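Integral membrane indolylacetylinositol arabinosyltransferase EmbC (PDB 7BVE) probably transfers arabinose units to growing arabinan chains of the mycobacterial cell wall, working as a membrane-embedded glycosyltransferase that is inhibited by the antituberculosis drug ethambutol. Local coordinates at residues 757-763 and 845-851; 877-883 and 920-926. One frame throughout, in Å; residues are numbered along the deposited sequence.

How the contacts relate
Contact 1 comes first along the chain: it closes when 845-851 returns to 757-763 after an excursion of 81 residues that has little regular secondary structure in its modelled part, residues 780-810 being absent from the model. Contact 2 opens later and closes when 920-926 comes back to 877-883, across 36 residues that include helix 883-887 and strands 895-899 and 907-912. The two loops therefore follow in series, neither nested nor crossed. They meet in space, with centres 12 Å apart, because 845-851 runs beside 920-926: Tyr851 N lies 2.9 Å from Ile923 O, a probable hydrogen bond. Together they tie strands 762-764, 845-847, 922-928 and 877-878 into one antiparallel sheet of the C-terminal domain.

Contact 1: 757-763 and 845-851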
loop_
_atom_site.group_PDB
_atom_site.type_symbol
_atom_site.label_atom_id
_atom_site.label_comp_id
_atom_site.label_asym_id
_atom_site.label_seq_id
_atom_site.Cartn_x
_atom_site.Cartn_y
_atom_site.Cartn_z
ATOM N N ALA A 757 35.527 1.768 -42.431
ATOM C CA ALA A 757 36.145 0.576 -41.855
ATOM C C ALA A 757 35.326 -0.045 -40.733
ATOM O O ALA A 757 35.639 -1.159 -40.307
ATOM C CB ALA A 757 37.544 0.899 -41.338
ATOM N N LEU A 758 34.295 0.638 -40.237
ATOM C CA LEU A 758 33.370 -0.012 -39.316
ATOM C C LEU A 758 32.513 -1.036 -40.046
ATOM O O LEU A 758 32.420 -2.192 -39.631
ATOM C CB LEU A 758 32.500 1.026 -38.609
ATOM C CG LEU A 758 31.471 0.439 -37.646
ATOM C CD1 LEU A 758 32.137 -0.386 -36.574
ATOM C CD2 LEU A 758 30.668 1.548 -37.020
ATOM N N GLY A 759 31.840 -0.620 -41.112
ATOM C CA GLY A 759 31.138 -1.552 -41.971
ATOM C C GLY A 759 31.937 -1.932 -43.198
ATOM O O GLY A 759 31.530 -1.626 -44.321
ATOM N N ALA A 760 33.075 -2.596 -43.010
ATOM C CA ALA A 760 34.027 -2.738 -44.105
ATOM C C ALA A 760 33.618 -3.840 -45.070
ATOM O O ALA A 760 33.361 -3.584 -46.251
ATOM C CB ALA A 760 35.423 -3.011 -43.554
ATOM N N VAL A 761 33.564 -5.078 -44.591
ATOM C CA VAL A 761 33.438 -6.219 -45.488
ATOM C C VAL A 761 32.004 -6.712 -45.648
ATOM O O VAL A 761 31.698 -7.360 -46.660
ATOM C CB VAL A 761 34.357 -7.371 -45.031
ATOM C CG1 VAL A 761 35.809 -6.947 -45.132
ATOM C CG2 VAL A 761 34.030 -7.798 -43.613
ATOM N N THR A 762 31.119 -6.423 -44.698
ATOM C CA THR A 762 29.718 -6.821 -44.820
ATOM C C THR A 762 28.870 -5.818 -44.062
ATOM O O THR A 762 29.041 -5.661 -42.850
ATOM C CB THR A 762 29.488 -8.231 -44.280
ATOM O OG1 THR A 762 30.204 -9.181 -45.078
ATOM C CG2 THR A 762 28.012 -8.572 -44.298
ATOM N N SER A 763 27.960 -5.145 -44.768
ATOM C CA SER A 763 27.047 -4.194 -44.136
ATOM C C SER A 763 25.796 -4.105 -45.004
ATOM O O SER A 763 25.817 -3.471 -46.062
ATOM C CB SER A 763 27.700 -2.830 -43.963
ATOM O OG SER A 763 27.953 -2.218 -45.213
ATOM N N VAL A 845 23.141 -7.805 -41.098
ATOM C CA VAL A 845 24.358 -8.459 -40.625
ATOM C C VAL A 845 25.527 -7.520 -40.864
ATOM O O VAL A 845 25.782 -7.114 -42.002
ATOM C CB VAL A 845 24.613 -9.815 -41.317
ATOM C CG1 VAL A 845 26.021 -10.313 -41.016
ATOM C CG2 VAL A 845 23.603 -10.856 -40.854
ATOM N N LEU A 846 26.240 -7.182 -39.794
ATOM C CA LEU A 846 27.393 -6.299 -39.852
ATOM C C LEU A 846 28.658 -7.059 -39.471
ATOM O O LEU A 846 28.664 -7.856 -38.530
ATOM C CB LEU A 846 27.191 -5.092 -38.935
ATOM C CG LEU A 846 28.301 -4.048 -38.897
ATOM C CD1 LEU A 846 28.585 -3.591 -40.293
ATOM C CD2 LEU A 846 27.863 -2.877 -38.054
ATOM N N ARG A 847 29.726 -6.811 -40.222
ATOM C CA ARG A 847 30.999 -7.487 -39.994
ATOM C C ARG A 847 32.111 -6.497 -40.302
ATOM O O ARG A 847 32.209 -6.011 -41.428
ATOM C CB ARG A 847 31.108 -8.732 -40.860
ATOM C CG ARG A 847 32.349 -9.549 -40.615
ATOM C CD ARG A 847 32.341 -10.798 -41.466
ATOM N NE ARG A 847 31.226 -11.670 -41.115
ATOM C CZ ARG A 847 30.227 -11.976 -41.935
ATOM N NH1 ARG A 847 29.257 -12.778 -41.519
ATOM N NH2 ARG A 847 30.200 -11.490 -43.169
ATOM N N SER A 848 32.954 -6.218 -39.316
ATOM C CA SER A 848 33.854 -5.079 -39.389
ATOM C C SER A 848 35.148 -5.431 -40.117
ATOM O O SER A 848 35.270 -6.466 -40.774
ATOM C CB SER A 848 34.156 -4.562 -37.987
ATOM O OG SER A 848 35.084 -3.502 -38.039
ATOM N N ALA A 849 36.116 -4.525 -40.013
ATOM C CA ALA A 849 37.468 -4.759 -40.497
ATOM C C ALA A 849 38.312 -5.335 -39.364
ATOM O O ALA A 849 37.836 -5.538 -38.245
ATOM C CB ALA A 849 38.074 -3.469 -41.039
ATOM N N TRP A 850 39.585 -5.596 -39.633
ATOM C CA TRP A 850 40.489 -6.097 -38.609
ATOM C C TRP A 850 41.164 -4.916 -37.929
ATOM O O TRP A 850 41.728 -4.049 -38.602
ATOM C CB TRP A 850 41.525 -7.043 -39.209
ATOM C CG TRP A 850 40.931 -8.314 -39.707
ATOM C CD1 TRP A 850 40.660 -8.634 -40.999
ATOM C CD2 TRP A 850 40.504 -9.432 -38.919
ATOM N NE1 TRP A 850 40.106 -9.889 -41.069
ATOM C CE2 TRP A 850 39.999 -10.398 -39.802
ATOM C CE3 TRP A 850 40.509 -9.712 -37.550
ATOM C CZ2 TRP A 850 39.503 -11.618 -39.365
ATOM C CZ3 TRP A 850 40.014 -10.925 -37.120
ATOM C CH2 TRP A 850 39.519 -11.861 -38.022
ATOM N N TYR A 851 41.094 -4.872 -36.602
ATOM C CA TYR A 851 41.693 -3.802 -35.816
ATOM C C TYR A 851 42.913 -4.322 -35.077
ATOM O O TYR A 851 42.845 -5.363 -34.424
ATOM C CB TYR A 851 40.699 -3.226 -34.815
ATOM C CG TYR A 851 39.578 -2.450 -35.440
ATOM C CD1 TYR A 851 39.793 -1.179 -35.943
ATOM C CD2 TYR A 851 38.298 -2.972 -35.494
ATOM C CE1 TYR A 851 38.773 -0.457 -36.504
ATOM C CE2 TYR A 851 37.268 -2.255 -36.054
ATOM C CZ TYR A 851 37.514 -1.000 -36.556
ATOM O OH TYR A 851 36.493 -0.276 -37.115
#
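Arg847 and Thr762 face each other as an antiparallel hydrogen-bonded pair, and the arginine side chain can be traced outward over its partners. Its CB lies 3.8 Å from Thr762 CB. With CG anti to the backbone N (chi1 -176°), CG and CD pass alongside the CG2 methyl of Val761, the nearer approach being 3.9 Å from CG to that methyl. The chain then bends at chi3 (-63°), which turns the guanidinium back toward the threonine, with NH2 3.0 Å from Thr762 OG1, which lies at the edge of the group, near its plane. OG1 itself makes a weak bond to Val761 O. In the backbone, Arg847 N donates to Thr762 O at 2.9 Å, whereas the return bond from Thr762 N to Arg847 O is weak. Leu846 CD1 enters from the other face of the strand, 3.7 Å from Gly759 CA. Toward Ala757 the pairing gives way to a loop. There Ala849 N makes a weak bond to Ala757 O, and Ala849 CB packs on Ala760 CB at 3.7 Å, while Ser848 CA sends a CA-H...O contact to Leu758 O at 3.2 Å. A short, irregular antiparallel pairing entered from a loop results, joining strand 762-764 to strand 845-847 in the antiparallel sheet of the EmbC C-terminal domain.

Contact 2: 877-883 and 920-926; sequences EVQWATD and ATQIRLV
Val878 and Ile923 meet at the apolar centre, CG1 of the valine 3.9 Å from CB of the isoleucine. Next to them Trp880 CB packs against Ile923 CG2. The tryptophan's chi1 of 67° puts CG between its backbone N and carbonyl carbon, and CD1 touches Ala920 CB at 3.5 Å, with the methyl approaching the ring obliquely. Backbone bonds are spaced along the two segments: Glu877 N to Val926 O, Gln879 N to Arg924 O at 2.8 Å, and Ala881 N to Gln922 O. Beyond the last, Thr921 N (2.9 Å) and Gln922 N (3.0 Å) both donate to Ala881 O from opposite faces of its carbonyl plane, which makes a classic beta bulge. On the polar side, the Gln879 and Arg924 side chains run alongside each other in the same direction. NE and NH2 of the arginine grip Gln879 OE1, NH2 at 2.9 Å; the oxygen sits in the guanidinium plane, but both donors stand above the amide plane on one face, off its lone pairs, consistent with the 68° between the amide and guanidinium planes. NH1 of Arg924 makes a weak hydrogen bond to Asn889 OD1. At the outer end, Thr882 is the N-cap of helix 883-887, its OG1 bonded to Gln885 N; Ala886 of that helix touches Ala881 and Gln922. Strand 895-899 flanks Val878 through Ile895 and Phe897, while strand 851-852 borders 920-926, where Tyr851 pairs with Ile923.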
loop_
_atom_site.group_PDB
_atom_site.type_symbol
_atom_site.label_atom_id
_atom_site.label_comp_id
_atom_site.label_asym_id
_atom_site.label_seq_id
_atom_site.Cartn_x
_atom_site.Cartn_y
_atom_site.Cartn_z
ATOM N N GLU A 877 29.265 -9.264 -30.865
ATOM C CA GLU A 877 30.364 -10.102 -30.408
ATOM C C GLU A 877 31.680 -9.565 -30.945
ATOM O O GLU A 877 31.711 -8.696 -31.816
ATOM C CB GLU A 877 30.191 -11.558 -30.849
ATOM C CG GLU A 877 28.989 -12.254 -30.244
ATOM C CD GLU A 877 28.870 -13.686 -30.688
ATOM O OE1 GLU A 877 29.700 -14.118 -31.513
ATOM O OE2 GLU A 877 27.936 -14.374 -30.225
ATOM N N VAL A 878 32.774 -10.093 -30.407
ATOM C CA VAL A 878 34.122 -9.780 -30.859
ATOM C C VAL A 878 34.679 -11.047 -31.484
ATOM O O VAL A 878 34.365 -12.149 -31.029
ATOM C CB VAL A 878 35.010 -9.287 -29.690
ATOM C CG1 VAL A 878 36.408 -8.889 -30.146
ATOM C CG2 VAL A 878 34.368 -8.126 -29.007
ATOM N N GLN A 879 35.469 -10.908 -32.540
ATOM C CA GLN A 879 36.035 -12.059 -33.232
ATOM C C GLN A 879 37.540 -11.841 -33.344
ATOM O O GLN A 879 37.997 -11.139 -34.248
ATOM C CB GLN A 879 35.369 -12.210 -34.591
ATOM C CG GLN A 879 35.544 -13.535 -35.288
ATOM C CD GLN A 879 34.737 -13.573 -36.563
ATOM O OE1 GLN A 879 34.197 -12.559 -36.991
ATOM N NE2 GLN A 879 34.612 -14.751 -37.155
ATOM N N TRP A 880 38.315 -12.433 -32.437
ATOM C CA TRP A 880 39.749 -12.183 -32.443
ATOM C C TRP A 880 40.486 -13.235 -33.257
ATOM O O TRP A 880 40.015 -14.355 -33.437
ATOM C CB TRP A 880 40.325 -12.164 -31.028
ATOM C CG TRP A 880 40.311 -13.476 -30.308
ATOM C CD1 TRP A 880 41.264 -14.461 -30.349
ATOM C CD2 TRP A 880 39.312 -13.933 -29.400
ATOM N NE1 TRP A 880 40.898 -15.507 -29.543
ATOM C CE2 TRP A 880 39.701 -15.208 -28.948
ATOM C CE3 TRP A 880 38.117 -13.391 -28.935
ATOM C CZ2 TRP A 880 38.935 -15.945 -28.045
ATOM C CZ3 TRP A 880 37.365 -14.114 -28.046
ATOM C CH2 TRP A 880 37.771 -15.380 -27.607
ATOM N N ALA A 881 41.687 -12.877 -33.696
ATOM C CA ALA A 881 42.520 -13.791 -34.462
ATOM C C ALA A 881 43.971 -13.361 -34.333
ATOM O O ALA A 881 44.275 -12.285 -33.814
ATOM C CB ALA A 881 42.108 -13.828 -35.935
ATOM N N THR A 882 44.862 -14.220 -34.816
ATOM C CA THR A 882 46.273 -13.891 -34.923
ATOM C C THR A 882 46.534 -13.279 -36.299
ATOM O O THR A 882 45.607 -12.866 -37.000
ATOM C CB THR A 882 47.138 -15.126 -34.685
ATOM O OG1 THR A 882 46.950 -16.053 -35.755
ATOM C CG2 THR A 882 46.755 -15.797 -33.380
ATOM N N ASP A 883 47.807 -13.188 -36.688
ATOM C CA ASP A 883 48.147 -12.705 -38.024
ATOM C C ASP A 883 47.729 -13.710 -39.093
ATOM O O ASP A 883 47.023 -13.369 -40.052
ATOM C CB ASP A 883 49.649 -12.421 -38.113
ATOM C CG ASP A 883 50.072 -11.210 -37.302
ATOM O OD1 ASP A 883 49.257 -10.280 -37.139
ATOM O OD2 ASP A 883 51.228 -11.187 -36.831
ATOM N N ALA A 920 46.225 -13.300 -29.261
ATOM C CA ALA A 920 45.430 -12.596 -30.254
ATOM C C ALA A 920 46.089 -11.277 -30.620
ATOM O O ALA A 920 46.734 -10.627 -29.794
ATOM C CB ALA A 920 44.023 -12.342 -29.736
ATOM N N THR A 921 45.922 -10.883 -31.877
ATOM C CA THR A 921 46.604 -9.695 -32.367
ATOM C C THR A 921 45.612 -8.752 -33.031
ATOM O O THR A 921 45.769 -7.530 -32.979
ATOM C CB THR A 921 47.714 -10.103 -33.340
ATOM O OG1 THR A 921 48.563 -11.068 -32.707
ATOM C CG2 THR A 921 48.563 -8.908 -33.741
ATOM N N GLN A 922 44.574 -9.312 -33.650
ATOM C CA GLN A 922 43.630 -8.546 -34.448
ATOM C C GLN A 922 42.218 -8.953 -34.063
ATOM O O GLN A 922 41.944 -10.142 -33.892
ATOM C CB GLN A 922 43.854 -8.788 -35.942
ATOM C CG GLN A 922 45.240 -8.413 -36.420
ATOM C CD GLN A 922 45.458 -8.723 -37.869
ATOM O OE1 GLN A 922 44.557 -9.196 -38.551
ATOM N NE2 GLN A 922 46.671 -8.485 -38.349
ATOM N N ILE A 923 41.326 -7.976 -33.914
ATOM C CA ILE A 923 39.940 -8.248 -33.566
ATOM C C ILE A 923 39.026 -7.702 -34.660
ATOM O O ILE A 923 39.457 -7.000 -35.573
ATOM C CB ILE A 923 39.544 -7.672 -32.195
ATOM C CG1 ILE A 923 39.645 -6.155 -32.197
ATOM C CG2 ILE A 923 40.413 -8.232 -31.109
ATOM C CD1 ILE A 923 39.051 -5.522 -30.976
ATOM N N ARG A 924 37.738 -8.020 -34.536
ATOM C CA ARG A 924 36.754 -7.667 -35.550
ATOM C C ARG A 924 35.372 -7.717 -34.922
ATOM O O ARG A 924 35.072 -8.646 -34.170
ATOM C CB ARG A 924 36.842 -8.623 -36.743
ATOM C CG ARG A 924 35.953 -8.251 -37.910
ATOM C CD ARG A 924 36.193 -9.139 -39.115
ATOM N NE ARG A 924 35.697 -10.494 -38.942
ATOM C CZ ARG A 924 35.915 -11.479 -39.808
ATOM N NH1 ARG A 924 36.624 -11.264 -40.904
ATOM N NH2 ARG A 924 35.429 -12.691 -39.573
ATOM N N LEU A 925 34.563 -6.712 -35.191
ATOM C CA LEU A 925 33.208 -6.666 -34.603
ATOM C C LEU A 925 32.280 -7.544 -35.436
ATOM O O LEU A 925 32.630 -7.881 -36.546
ATOM C CB LEU A 925 32.720 -5.220 -34.597
ATOM C CG LEU A 925 33.198 -4.347 -33.444
ATOM C CD1 LEU A 925 33.209 -2.894 -33.841
ATOM C CD2 LEU A 925 32.298 -4.526 -32.256
ATOM N N VAL A 926 31.102 -7.848 -34.918
ATOM C CA VAL A 926 30.140 -8.735 -35.616
ATOM C C VAL A 926 28.772 -8.379 -35.052
ATOM O O VAL A 926 28.722 -8.219 -33.869
ATOM C CB VAL A 926 30.467 -10.183 -35.239
ATOM C CG1 VAL A 926 29.213 -11.019 -35.154
ATOM C CG2 VAL A 926 31.511 -10.842 -36.116
#